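PDB 3SL7: CBS domain-containing protein CBSX2, chloroplastic, which probably modulates plant development by regulating the chloroplast thioredoxin system, acting as a protein built around a single pair of CBS motifs. Local coordinates for residues Tyr4-Gly7 with Asp8-Pro12; Leu109-Arg112 with Asp113-Leu117; Val150-Ala153 with Ala154-Lys158. All blocks are in the same frame, centred on the assembly; numbering follows the deposited sequence.

Interaction 1: Tyr4-Gly7 with Asp8-Pro12; sequences YTVG and DFMTP. With ACT (acetate ion), chain F.
Asp8 OD2 accepts the backbone N of Thr5 at 2.8 Å in a nearly straight bond. The N-H meets this oxygen on its anti side, a little out of the carboxylate plane. Thr5 OG1 lies 2.9 Å from the same Asp8 OD2, put there by its first torsion (chi1 64°), between backbone N and carbonyl carbon; its one proton could be shared weakly between this oxygen and Asp113 O. In return Asp8 N bonds to Thr5 O, and the short turn is tied from both ends. Val6 O is gripped twice, by Phe9 N at 2.9 Å from above the carbonyl plane and by Met10 N, at the same length, nearly along the C=O axis.

Phe9 points its edge at the face of Tyr4 in an offset edge-to-face pair, with centroids 5.3 Å apart and planes at 62°. Val6 CG1 rests on CB of Met10, a selenomethionine. Tyr4 N also bonds to acetate OXT at 2.8 Å, but that oxygen sits too close to the ring, so its place is doubtful; the ion is probably from the crystallisation liquor.

The contact illustrates a short, weakly bonded helical turn whose first residues are tied by a side chain, Asp8, as well as by the main chain. The N-H of Thr5 would probably favour a charged Asp8, while a second acetate near its side chain would work against that.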
ATOM      1  N   TYR A   4      -8.759  22.155  -9.456  1.00 39.16           N
ATOM      2  CA  TYR A   4      -9.443  20.996  -8.894  1.00 36.41           C
ATOM      3  C   TYR A   4      -9.452  20.999  -7.360  1.00 30.58           C
ATOM      4  O   TYR A   4      -8.682  21.711  -6.719  1.00 27.82           O
ATOM      5  CB  TYR A   4      -8.836  19.697  -9.423  1.00 49.31           C
ATOM      6  CG  TYR A   4      -9.100  19.463 -10.892  1.00 55.45           C
ATOM      7  CD1 TYR A   4      -8.213  19.919 -11.859  1.00 67.05           C
ATOM      8  CD2 TYR A   4     -10.235  18.783 -11.313  1.00 60.72           C
ATOM      9  CE1 TYR A   4      -8.448  19.707 -13.202  1.00 74.19           C
ATOM     10  CE2 TYR A   4     -10.479  18.563 -12.656  1.00 71.02           C
ATOM     11  CZ  TYR A   4      -9.582  19.028 -13.593  1.00 78.88           C
ATOM     12  OH  TYR A   4      -9.820  18.812 -14.929  1.00 90.27           O
ATOM     13  N   THR A   5     -10.348  20.213  -6.779  1.00 25.86           N
ATOM     14  CA  THR A   5     -10.463  20.151  -5.337  1.00 27.63           C
ATOM     15  C   THR A   5     -10.317  18.697  -4.861  1.00 30.39           C
ATOM     16  O   THR A   5     -10.429  17.755  -5.647  1.00 23.50           O
ATOM     17  CB  THR A   5     -11.822  20.681  -4.878  1.00 23.60           C
ATOM     18  OG1 THR A   5     -12.847  19.831  -5.396  1.00 29.93           O
ATOM     19  CG2 THR A   5     -12.065  22.138  -5.381  1.00 22.41           C
ATOM     20  N   VAL A   6     -10.078  18.520  -3.570  1.00 26.39           N
ATOM     21  CA  VAL A   6      -9.989  17.183  -2.998  1.00 19.59           C
ATOM     22  C   VAL A   6     -11.198  16.338  -3.400  1.00 28.78           C
ATOM     23  O   VAL A   6     -11.058  15.182  -3.784  1.00 24.86           O
ATOM     24  CB  VAL A   6      -9.870  17.253  -1.469  1.00 26.13           C
ATOM     25  CG1 VAL A   6     -10.052  15.865  -0.833  1.00 26.83           C
ATOM     26  CG2 VAL A   6      -8.536  17.863  -1.089  1.00 23.38           C
ATOM     27  N   GLY A   7     -12.391  16.923  -3.328  1.00 30.92           N
ATOM     28  CA  GLY A   7     -13.605  16.166  -3.578  1.00 27.77           C
ATOM     29  C   GLY A   7     -13.651  15.527  -4.948  1.00 22.45           C
ATOM     30  O   GLY A   7     -14.353  14.540  -5.169  1.00 30.28           O
ATOM     31  N   ASP A   8     -12.904  16.105  -5.880  1.00 24.84           N
ATOM     32  CA  ASP A   8     -12.877  15.602  -7.253  1.00 29.74           C
ATOM     33  C   ASP A   8     -12.111  14.285  -7.389  1.00 39.82           C
ATOM     34  O   ASP A   8     -12.338  13.533  -8.338  1.00 28.28           O
ATOM     35  CB  ASP A   8     -12.258  16.646  -8.186  1.00 28.84           C
ATOM     36  CG  ASP A   8     -13.068  17.938  -8.244  1.00 38.59           C
ATOM     37  OD1 ASP A   8     -14.312  17.875  -8.370  1.00 28.04           O
ATOM     38  OD2 ASP A   8     -12.461  19.021  -8.145  1.00 25.40           O
ATOM     39  N   PHE A   9     -11.201  14.009  -6.460  1.00 30.32           N
ATOM     40  CA  PHE A   9     -10.301  12.856  -6.615  1.00 25.63           C
ATOM     41  C   PHE A   9     -10.083  11.999  -5.378  1.00 30.86           C
ATOM     42  O   PHE A   9      -9.336  11.027  -5.424  1.00 29.48           O
ATOM     43  CB  PHE A   9      -8.954  13.320  -7.145  1.00 32.78           C
ATOM     44  CG  PHE A   9      -9.035  13.953  -8.502  1.00 35.40           C
ATOM     45  CD1 PHE A   9      -9.060  13.171  -9.643  1.00 41.35           C
ATOM     46  CD2 PHE A   9      -9.093  15.326  -8.633  1.00 32.78           C
ATOM     47  CE1 PHE A   9      -9.134  13.745 -10.886  1.00 40.44           C
ATOM     48  CE2 PHE A   9      -9.168  15.908  -9.881  1.00 46.01           C
ATOM     49  CZ  PHE A   9      -9.193  15.116 -11.009  1.00 40.60           C
HETATM   50  N   MSE A  10     -10.732  12.349  -4.277  1.00 32.81           N
HETATM   51  CA  MSE A  10     -10.574  11.582  -3.045  1.00 28.06           C
HETATM   52  C   MSE A  10     -11.173  10.191  -3.148  1.00 29.75           C
HETATM   53  O   MSE A  10     -12.040   9.915  -3.987  1.00 28.02           O
HETATM   54  CB  MSE A  10     -11.266  12.300  -1.892  1.00 26.55           C
HETATM   55  CG  MSE A  10     -12.772  12.227  -2.003  1.00 23.42           C
HETATM   56 SE   MSE A  10     -13.603  13.235  -0.578  1.00 30.06          SE
HETATM   57  CE  MSE A  10     -15.445  12.575  -0.758  1.00 28.30           C
ATOM     58  N   THR A  11     -10.713   9.322  -2.262  1.00 24.02           N
ATOM     59  CA  THR A  11     -11.293   8.010  -2.090  1.00 21.15           C
ATOM     60  C   THR A  11     -12.614   8.183  -1.370  1.00 27.84           C
ATOM     61  O   THR A  11     -12.650   8.718  -0.262  1.00 38.63           O
ATOM     62  CB  THR A  11     -10.359   7.130  -1.231  1.00 21.73           C
ATOM     63  OG1 THR A  11      -9.070   7.079  -1.856  1.00 27.55           O
ATOM     64  CG2 THR A  11     -10.914   5.725  -1.092  1.00 29.70           C
ATOM     65  N   PRO A  12     -13.706   7.726  -1.994  1.00 37.30           N
ATOM     66  CA  PRO A  12     -15.066   7.818  -1.451  1.00 37.05           C
ATOM     67  C   PRO A  12     -15.172   7.105  -0.112  1.00 36.38           C
ATOM     68  O   PRO A  12     -14.392   6.198   0.159  1.00 33.03           O
ATOM     69  CB  PRO A  12     -15.900   7.058  -2.481  1.00 43.54           C
ATOM     70  CG  PRO A  12     -15.081   7.048  -3.718  1.00 51.93           C
ATOM     71  CD  PRO A  12     -13.670   6.996  -3.270  1.00 42.98           C
TER
HETATM   72  C   ACT F   5      -5.528  22.410 -10.772  1.00 76.07           C
HETATM   73  O   ACT F   5      -4.452  22.006 -11.273  1.00 80.27           O
HETATM   74  OXT ACT F   5      -6.550  21.773 -11.116  1.00 67.19           O
HETATM   75  CH3 ACT F   5      -5.588  23.576  -9.819  1.00 66.84           C

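Interaction 2: Leu109-Arg112 with Asp113-Leu117; sequences LVVR and DSTNL
Thr115 folds back on Val111 and Arg112, and its side chain can be read atom by atom. CB, at the root, lies 3.3 Å from Arg112 O and 3.9 Å from Val111 CB. From there the side chain forks. One branch, OG1, stands beside its own backbone N (chi1 -62°), where it receives the N-H of Arg112 in a fairly straight bond of 2.9 Å; it also brushes Val111 CB. The other branch, the methyl CG2, lies anti to the backbone N and meets Val111 CG1 at 4.0 Å, the two side chains crossing at about a right angle. One small residue thus serves a polar and an apolar neighbour at once.

The backbone adds a bond of its own: Thr115 N reaches Arg112 O at 3.1 Å, closing a type I beta turn. Arg112 and Thr115 are therefore joined twice, once through the side chain and once through the main chain. A valine in place of Thr115 would probably keep the methyl packing but leave the Arg112 N-H without its acceptor, so that the turn would be held less firmly.

The turn joins strand 111-112 to helix 117-124, whose start is capped by Asn116 through OD1 on Asp119 N. Val111 pairs by its backbone with Pro133 and Val135 of the parallel neighbour 131-135, and its side chain packs on Leu132 and Val134. Thr115 lies against Ala120 of helix 117-124 and against Val6 of helix 6-9.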
ATOM      1  N   LEU A 109      -4.230  15.771  10.729  1.00 35.20           N
ATOM      2  CA  LEU A 109      -4.467  16.731   9.669  1.00 44.19           C
ATOM      3  C   LEU A 109      -5.594  16.219   8.814  1.00 25.53           C
ATOM      4  O   LEU A 109      -5.589  15.059   8.403  1.00 37.86           O
ATOM      5  CB  LEU A 109      -3.223  16.873   8.791  1.00 54.15           C
ATOM      6  CG  LEU A 109      -2.137  17.809   9.310  1.00 71.63           C
ATOM      7  CD1 LEU A 109      -1.015  17.937   8.279  1.00 83.70           C
ATOM      8  CD2 LEU A 109      -2.761  19.167   9.640  1.00 44.08           C
ATOM      9  N   VAL A 110      -6.560  17.088   8.531  1.00 36.04           N
ATOM     10  CA  VAL A 110      -7.617  16.739   7.589  1.00 22.59           C
ATOM     11  C   VAL A 110      -7.872  17.842   6.559  1.00 30.22           C
ATOM     12  O   VAL A 110      -7.452  18.994   6.728  1.00 32.56           O
ATOM     13  CB  VAL A 110      -8.957  16.427   8.288  1.00 35.15           C
ATOM     14  CG1 VAL A 110      -8.778  15.371   9.394  1.00 21.35           C
ATOM     15  CG2 VAL A 110      -9.584  17.701   8.839  1.00 33.97           C
ATOM     16  N   VAL A 111      -8.573  17.484   5.490  1.00 29.18           N
ATOM     17  CA  VAL A 111      -8.980  18.466   4.501  1.00 21.84           C
ATOM     18  C   VAL A 111     -10.480  18.347   4.314  1.00 28.26           C
ATOM     19  O   VAL A 111     -11.116  17.468   4.899  1.00 23.84           O
ATOM     20  CB  VAL A 111      -8.275  18.244   3.154  1.00 28.47           C
ATOM     21  CG1 VAL A 111      -6.782  18.502   3.291  1.00 32.60           C
ATOM     22  CG2 VAL A 111      -8.528  16.833   2.654  1.00 33.61           C
ATOM     23  N   ARG A 112     -11.042  19.259   3.526  1.00 28.86           N
ATOM     24  CA  ARG A 112     -12.453  19.221   3.176  1.00 27.21           C
ATOM     25  C   ARG A 112     -12.548  18.832   1.697  1.00 22.10           C
ATOM     26  O   ARG A 112     -11.548  18.883   0.990  1.00 27.00           O
ATOM     27  CB  ARG A 112     -13.030  20.612   3.411  1.00 27.90           C
ATOM     28  CG  ARG A 112     -12.701  21.103   4.814  1.00 31.99           C
ATOM     29  CD  ARG A 112     -13.507  20.306   5.797  1.00 31.99           C
ATOM     30  NE  ARG A 112     -14.882  20.701   5.597  1.00 42.59           N
ATOM     31  CZ  ARG A 112     -15.490  21.600   6.352  1.00 41.10           C
ATOM     32  NH1 ARG A 112     -14.856  22.122   7.401  1.00 61.50           N
ATOM     33  NH2 ARG A 112     -16.732  21.932   6.077  1.00 36.63           N
ATOM     34  N   ASP A 113     -13.728  18.452   1.206  1.00 24.70           N
ATOM     35  CA  ASP A 113     -13.809  18.136  -0.219  1.00 31.18           C
ATOM     36  C   ASP A 113     -13.557  19.369  -1.095  1.00 35.90           C
ATOM     37  O   ASP A 113     -13.167  19.247  -2.257  1.00 27.85           O
ATOM     38  CB  ASP A 113     -15.134  17.451  -0.595  1.00 31.57           C
ATOM     39  CG  ASP A 113     -16.356  18.262  -0.228  1.00 31.38           C
ATOM     40  OD1 ASP A 113     -16.266  19.501  -0.045  1.00 27.26           O
ATOM     41  OD2 ASP A 113     -17.428  17.636  -0.132  1.00 30.79           O
ATOM     42  N   SER A 114     -13.761  20.554  -0.519  1.00 23.07           N
ATOM     43  CA  SER A 114     -13.580  21.815  -1.231  1.00 30.50           C
ATOM     44  C   SER A 114     -12.130  22.271  -1.223  1.00 29.53           C
ATOM     45  O   SER A 114     -11.778  23.230  -1.895  1.00 30.43           O
ATOM     46  CB  SER A 114     -14.442  22.902  -0.592  1.00 36.45           C
ATOM     47  OG  SER A 114     -14.175  22.969   0.803  1.00 32.33           O
ATOM     48  N   THR A 115     -11.290  21.586  -0.458  1.00 31.26           N
ATOM     49  CA  THR A 115      -9.886  21.960  -0.374  1.00 30.19           C
ATOM     50  C   THR A 115      -9.237  21.885  -1.743  1.00 28.43           C
ATOM     51  O   THR A 115      -9.443  20.931  -2.482  1.00 32.71           O
ATOM     52  CB  THR A 115      -9.129  21.056   0.617  1.00 34.37           C
ATOM     53  OG1 THR A 115      -9.685  21.232   1.920  1.00 30.05           O
ATOM     54  CG2 THR A 115      -7.657  21.415   0.665  1.00 36.29           C
ATOM     55  N   ASN A 116      -8.471  22.918  -2.076  1.00 34.49           N
ATOM     56  CA  ASN A 116      -7.734  22.973  -3.328  1.00 32.04           C
ATOM     57  C   ASN A 116      -6.797  21.774  -3.440  1.00 32.32           C
ATOM     58  O   ASN A 116      -6.083  21.444  -2.500  1.00 32.25           O
ATOM     59  CB  ASN A 116      -6.957  24.289  -3.417  1.00 32.45           C
ATOM     60  CG  ASN A 116      -5.962  24.305  -4.562  1.00 38.51           C
ATOM     61  OD1 ASN A 116      -4.780  24.003  -4.383  1.00 42.71           O
ATOM     62  ND2 ASN A 116      -6.438  24.663  -5.748  1.00 47.35           N
ATOM     63  N   LEU A 117      -6.824  21.108  -4.588  1.00 34.15           N
ATOM     64  CA  LEU A 117      -6.071  19.866  -4.762  1.00 29.97           C
ATOM     65  C   LEU A 117      -4.575  20.062  -4.567  1.00 30.00           C
ATOM     66  O   LEU A 117      -3.923  19.238  -3.923  1.00 32.62           O
ATOM     67  CB  LEU A 117      -6.341  19.241  -6.129  1.00 30.08           C
ATOM     68  CG  LEU A 117      -5.688  17.874  -6.360  1.00 29.66           C
ATOM     69  CD1 LEU A 117      -6.263  16.853  -5.400  1.00 32.07           C
ATOM     70  CD2 LEU A 117      -5.881  17.426  -7.789  1.00 40.25           C
TER

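Interaction 3: Val150-Ala153 with Ala154-Lys158; sequences VVRA and ALQIK
Ala153 meets Ile157 one helical turn further on, and what it contributes there is mainly its carbonyl O. That oxygen accepts Ile157 N at 2.9 Å. Ala153 O is also approached by Ile157 CG1 at 3.0 Å, a tight contact that arises because CG1 stands beside its own backbone N (chi1 -66°). The methyl of Ala153 points away from the following turn and is packed closely by Phe9 of helix 6-9 and Leu117 of helix 117-124.

Ala154 continues the pattern one residue on. Its N-H bonds to Val150 O at 3.1 Å, and its CB lies 3.7 Å from Val151 O.

Arg152 O accepts the N-H of Gln156, while the long arginine side chain runs extended away from the backbone. Arg152 NH1 comes within 4.3 Å of Gln156 OE1, which approaches the guanidinium obliquely, a proximity and not a bond. Beside this polar pair lies an apolar one: Val151 and Leu155 run side by side, with Val151 CG1 only 3.4 Å from Leu155 CD2. This is tighter than normal packing, and the leucine's torsions depart from the usual staggered values, so the pair is strained, or the leucine is imperfectly placed.

Leu155 also packs on Ile92 of the second subunit, and Lys158 forms a salt bridge there with Asp26 of that subunit. The chemistry is that of a helix with unlike faces: i to i+4 bonds pair the main-chain groups along this stretch, Ala153 lets helices 6-9 and 117-124 pack close, and the larger apolar side chains and the lysine help to join the two subunits.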
ATOM      1  N   VAL A 150      -3.848  11.350  -5.783  1.00 32.23           N
ATOM      2  CA  VAL A 150      -3.258  12.551  -6.362  1.00 27.40           C
ATOM      3  C   VAL A 150      -2.610  12.213  -7.696  1.00 33.91           C
ATOM      4  O   VAL A 150      -2.728  12.958  -8.659  1.00 29.63           O
ATOM      5  CB  VAL A 150      -2.234  13.206  -5.409  1.00 29.86           C
ATOM      6  CG1 VAL A 150      -1.544  14.382  -6.093  1.00 22.10           C
ATOM      7  CG2 VAL A 150      -2.921  13.656  -4.117  1.00 29.65           C
ATOM      8  N   VAL A 151      -1.937  11.075  -7.764  1.00 26.60           N
ATOM      9  CA  VAL A 151      -1.369  10.633  -9.033  1.00 26.92           C
ATOM     10  C   VAL A 151      -2.484  10.399 -10.067  1.00 29.83           C
ATOM     11  O   VAL A 151      -2.373  10.779 -11.235  1.00 29.51           O
ATOM     12  CB  VAL A 151      -0.547   9.365  -8.843  1.00 34.09           C
ATOM     13  CG1 VAL A 151      -0.060   8.824 -10.196  1.00 36.81           C
ATOM     14  CG2 VAL A 151       0.617   9.647  -7.900  1.00 28.53           C
ATOM     15  N   ARG A 152      -3.565   9.776  -9.626  1.00 31.21           N
ATOM     16  CA  ARG A 152      -4.710   9.551 -10.493  1.00 40.67           C
ATOM     17  C   ARG A 152      -5.206  10.872 -11.061  1.00 40.73           C
ATOM     18  O   ARG A 152      -5.563  10.957 -12.236  1.00 38.45           O
ATOM     19  CB  ARG A 152      -5.825   8.855  -9.717  1.00 38.23           C
ATOM     20  CG  ARG A 152      -6.990   8.391 -10.561  1.00 41.25           C
ATOM     21  CD  ARG A 152      -7.877   7.463  -9.746  1.00 58.23           C
ATOM     22  NE  ARG A 152      -9.167   7.234 -10.384  1.00 83.83           N
ATOM     23  CZ  ARG A 152     -10.190   8.081 -10.321  1.00 84.17           C
ATOM     24  NH1 ARG A 152     -10.071   9.220  -9.655  1.00 66.19           N
ATOM     25  NH2 ARG A 152     -11.332   7.792 -10.928  1.00 96.65           N
ATOM     26  N   ALA A 153      -5.214  11.909 -10.231  1.00 32.56           N
ATOM     27  CA  ALA A 153      -5.674  13.225 -10.679  1.00 36.30           C
ATOM     28  C   ALA A 153      -4.761  13.803 -11.750  1.00 38.27           C
ATOM     29  O   ALA A 153      -5.231  14.278 -12.781  1.00 35.66           O
ATOM     30  CB  ALA A 153      -5.802  14.192  -9.506  1.00 33.96           C
ATOM     31  N   ALA A 154      -3.453  13.763 -11.512  1.00 31.26           N
ATOM     32  CA  ALA A 154      -2.494  14.255 -12.507  1.00 34.64           C
ATOM     33  C   ALA A 154      -2.645  13.513 -13.836  1.00 40.90           C
ATOM     34  O   ALA A 154      -2.575  14.112 -14.909  1.00 37.88           O
ATOM     35  CB  ALA A 154      -1.070  14.131 -11.984  1.00 27.73           C
ATOM     36  N   LEU A 155      -2.861  12.205 -13.760  1.00 33.88           N
ATOM     37  CA  LEU A 155      -3.057  11.391 -14.955  1.00 32.03           C
ATOM     38  C   LEU A 155      -4.327  11.797 -15.708  1.00 49.35           C
ATOM     39  O   LEU A 155      -4.305  11.989 -16.924  1.00 46.61           O
ATOM     40  CB  LEU A 155      -3.161   9.921 -14.567  1.00 46.00           C
ATOM     41  CG  LEU A 155      -1.958   8.967 -14.588  1.00 46.22           C
ATOM     42  CD1 LEU A 155      -0.821   9.362 -15.526  1.00 41.81           C
ATOM     43  CD2 LEU A 155      -1.499   8.435 -13.230  1.00 65.36           C
ATOM     44  N   GLN A 156      -5.437  11.907 -14.982  1.00 41.06           N
ATOM     45  CA  GLN A 156      -6.718  12.239 -15.592  1.00 57.99           C
ATOM     46  C   GLN A 156      -6.662  13.614 -16.243  1.00 60.17           C
ATOM     47  O   GLN A 156      -7.237  13.837 -17.305  1.00 54.20           O
ATOM     48  CB  GLN A 156      -7.839  12.194 -14.556  1.00 49.62           C
ATOM     49  CG  GLN A 156      -9.199  12.590 -15.104  1.00 67.54           C
ATOM     50  CD  GLN A 156     -10.279  12.583 -14.041  1.00 89.64           C
ATOM     51  OE1 GLN A 156     -10.382  11.648 -13.245  1.00 95.72           O
ATOM     52  NE2 GLN A 156     -11.090  13.635 -14.018  1.00 89.72           N
ATOM     53  N   ILE A 157      -5.954  14.531 -15.596  1.00 46.04           N
ATOM     54  CA  ILE A 157      -5.810  15.882 -16.100  1.00 53.72           C
ATOM     55  C   ILE A 157      -5.041  15.879 -17.413  1.00 47.17           C
ATOM     56  O   ILE A 157      -5.462  16.496 -18.388  1.00 57.97           O
ATOM     57  CB  ILE A 157      -5.127  16.784 -15.061  1.00 47.40           C
ATOM     58  CG1 ILE A 157      -6.036  16.950 -13.843  1.00 35.93           C
ATOM     59  CG2 ILE A 157      -4.799  18.135 -15.656  1.00 43.12           C
ATOM     60  CD1 ILE A 157      -5.384  17.694 -12.691  1.00 38.62           C
ATOM     61  N   LYS A 158      -3.918  15.176 -17.443  1.00 39.72           N
ATOM     62  CA  LYS A 158      -3.139  15.058 -18.670  1.00 46.03           C
ATOM     63  C   LYS A 158      -3.961  14.476 -19.807  1.00 68.83           C
ATOM     64  O   LYS A 158      -3.851  14.907 -20.951  1.00 71.31           O
ATOM     65  CB  LYS A 158      -1.923  14.153 -18.460  1.00 46.92           C
ATOM     66  CG  LYS A 158      -1.054  14.008 -19.708  1.00 48.45           C
ATOM     67  CD  LYS A 158       0.145  13.102 -19.456  1.00 63.73           C
ATOM     68  CE  LYS A 158      -0.193  11.636 -19.693  1.00 56.75           C
ATOM     69  NZ  LYS A 158      -0.038  11.251 -21.130  1.00 72.38           N
TER

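From the N terminus, interaction 1 closes a single turn, interaction 2 follows much later as the turn after strand 111-112, and interaction 3 lies in the last helix. The three come in series; none nests in or crosses another. Interaction 1 lies on the same side of the chain's centre as each of the others. The N-terminal residues 4-12 lie against the second CBS motif: Gly7 N and Val6 N probably bond to Asp113 O and Thr115 O of interaction 2, while Phe9 reaches interaction 3. Strands 11-12 and 111-112 are the outer strands of one four-stranded mixed sheet, with 141-146 and 131-135 between them. The N-terminal turn thereby links the 112-115 turn with helix 147-159.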